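Local coordinates for protein probable copper-exporting P-type ATPase A (Archaeoglobus fulgidus, PDB 3FRY) that probably exports copper across the cell membrane at the expense of ATP, the part described being its C-terminal metal-binding domain, at residues Lys25-Ala30 with Lys56-Ala61. Numbering follows the deposited sequence.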
loop_
_atom_site.group_PDB
_atom_site.type_symbol
_atom_site.label_atom_id
_atom_site.label_comp_id
_atom_site.label_asym_id
_atom_site.label_seq_id
_atom_site.Cartn_x
_atom_site.Cartn_y
_atom_site.Cartn_z
ATOM N N LYS A 25 -16.528 5.161 8.195
ATOM C CA LYS A 25 -17.542 6.092 8.688
ATOM C C LYS A 25 -18.243 6.837 7.563
ATOM O O LYS A 25 -19.464 6.967 7.561
ATOM C CB LYS A 25 -16.915 7.120 9.641
ATOM C CG LYS A 25 -16.462 6.562 10.973
ATOM C CD LYS A 25 -15.920 7.677 11.867
ATOM C CE LYS A 25 -15.689 7.193 13.292
ATOM N NZ LYS A 25 -14.713 6.071 13.348
ATOM N N ALA A 26 -17.462 7.351 6.620
ATOM C CA ALA A 26 -18.031 8.082 5.490
ATOM C C ALA A 26 -18.997 7.178 4.713
ATOM O O ALA A 26 -20.079 7.611 4.308
ATOM C CB ALA A 26 -16.910 8.582 4.578
ATOM N N LEU A 27 -18.604 5.922 4.504
ATOM C CA LEU A 27 -19.461 4.978 3.796
ATOM C C LEU A 27 -20.749 4.725 4.578
ATOM O O LEU A 27 -21.828 4.669 3.995
ATOM C CB LEU A 27 -18.726 3.652 3.558
ATOM C CG LEU A 27 -17.689 3.662 2.430
ATOM C CD1 LEU A 27 -16.819 2.412 2.504
ATOM C CD2 LEU A 27 -18.410 3.745 1.092
ATOM N N GLU A 28 -20.642 4.568 5.894
ATOM C CA GLU A 28 -21.833 4.338 6.713
ATOM C C GLU A 28 -22.717 5.579 6.670
ATOM O O GLU A 28 -23.946 5.476 6.617
ATOM C CB GLU A 28 -21.440 4.020 8.159
ATOM C CG GLU A 28 -20.559 2.787 8.279
ATOM C CD GLU A 28 -20.006 2.594 9.674
ATOM O OE1 GLU A 28 -19.545 3.591 10.277
ATOM O OE2 GLU A 28 -20.019 1.446 10.160
ATOM N N GLU A 29 -22.090 6.751 6.679
ATOM C CA GLU A 29 -22.839 8.000 6.619
ATOM C C GLU A 29 -23.562 8.133 5.285
ATOM O O GLU A 29 -24.613 8.766 5.204
ATOM C CB GLU A 29 -21.913 9.202 6.820
ATOM C CG GLU A 29 -21.424 9.392 8.249
ATOM C CD GLU A 29 -22.566 9.522 9.243
ATOM O OE1 GLU A 29 -23.614 10.104 8.878
ATOM O OE2 GLU A 29 -22.412 9.053 10.394
ATOM N N ALA A 30 -22.998 7.537 4.238
ATOM C CA ALA A 30 -23.612 7.590 2.916
ATOM C C ALA A 30 -24.719 6.537 2.783
ATOM O O ALA A 30 -25.399 6.463 1.757
ATOM C CB ALA A 30 -22.559 7.389 1.840
ATOM N N LYS A 56 -18.746 9.109 -3.775
ATOM C CA LYS A 56 -18.508 10.517 -3.475
ATOM C C LYS A 56 -18.150 10.729 -2.008
ATOM O O LYS A 56 -17.425 11.660 -1.672
ATOM C CB LYS A 56 -19.736 11.363 -3.839
ATOM C CG LYS A 56 -19.946 11.507 -5.338
ATOM C CD LYS A 56 -21.024 12.533 -5.662
ATOM C CE LYS A 56 -21.228 12.663 -7.170
ATOM N NZ LYS A 56 -19.978 13.078 -7.885
ATOM N N ALA A 57 -18.669 9.872 -1.133
ATOM C CA ALA A 57 -18.371 9.985 0.292
ATOM C C ALA A 57 -16.905 9.614 0.523
ATOM O O ALA A 57 -16.225 10.220 1.348
ATOM C CB ALA A 57 -19.282 9.066 1.098
ATOM N N VAL A 58 -16.417 8.617 -0.205
ATOM C CA VAL A 58 -15.022 8.219 -0.055
ATOM C C VAL A 58 -14.110 9.327 -0.581
ATOM O O VAL A 58 -13.067 9.620 0.005
ATOM C CB VAL A 58 -14.716 6.910 -0.819
ATOM C CG1 VAL A 58 -13.236 6.580 -0.699
ATOM C CG2 VAL A 58 -15.558 5.760 -0.250
ATOM N N GLU A 59 -14.505 9.943 -1.689
ATOM C CA GLU A 59 -13.709 11.024 -2.264
ATOM C C GLU A 59 -13.682 12.215 -1.306
ATOM O O GLU A 59 -12.637 12.821 -1.092
ATOM C CB GLU A 59 -14.286 11.447 -3.616
ATOM C CG GLU A 59 -14.425 10.297 -4.605
ATOM C CD GLU A 59 -14.949 10.742 -5.960
ATOM O OE1 GLU A 59 -15.934 11.513 -6.004
ATOM O OE2 GLU A 59 -14.382 10.313 -6.986
ATOM N N ALA A 60 -14.835 12.538 -0.723
ATOM C CA ALA A 60 -14.934 13.650 0.217
ATOM C C ALA A 60 -14.067 13.412 1.455
ATOM O O ALA A 60 -13.586 14.365 2.077
ATOM C CB ALA A 60 -16.387 13.858 0.628
ATOM N N ALA A 61 -13.878 12.146 1.818
ATOM C CA ALA A 61 -13.049 11.807 2.974
ATOM C C ALA A 61 -11.589 11.983 2.596
ATOM O O ALA A 61 -10.702 11.893 3.446
ATOM C CB ALA A 61 -13.304 10.365 3.419
#
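A26 and A57 bring the C-terminal parts of two helices close together, their CA atoms 5.5 Å apart, in the ferredoxin-like βαββαβ fold of heavy-metal-associated domains. Segment 25-30 lies on the C-terminal part of helix 20-29, and segment 56-61 on that of helix 51-60; these are the two helices that such a domain lays side by side over one face of its sheet. The contact illustrates how small side chains let helix backbones approach: the four touching residues whose CB points toward the other segment, A26, A30, A57 and A61, are all alanines, and no hydrogen bond links the segments.

The methyl groups pack against backbone carbonyls as well as against each other. CB of A57 rests 3.6 Å from O of A26, a carbonyl already engaged within its own segment by N of A30. In return, CB of A26 lies 3.7 Å from O of A57, which accepts a bond from N of A61, so each alanine methyl touches the other's carbonyl oxygen. Four residues on from A26, A30 meets A57 methyl to methyl, CB to CB 3.8 Å; four residues on from A57, A61 brings its CB to 4.2 Å from CB of A26.

Nearer the sheet, L27 and V58 extend the seam with branched side chains. L27 also packs on V34 of strand 33-37 and on Y54 of helix 51-60. In this domain-swapped dimer, L9 and L11 of the second subunit pack on L27 and V58, respectively. With CG2 anti to the carbonyl carbon of V58, it is this methyl that faces L27, meeting CD2 at 3.7 Å and CG at 4.0 Å.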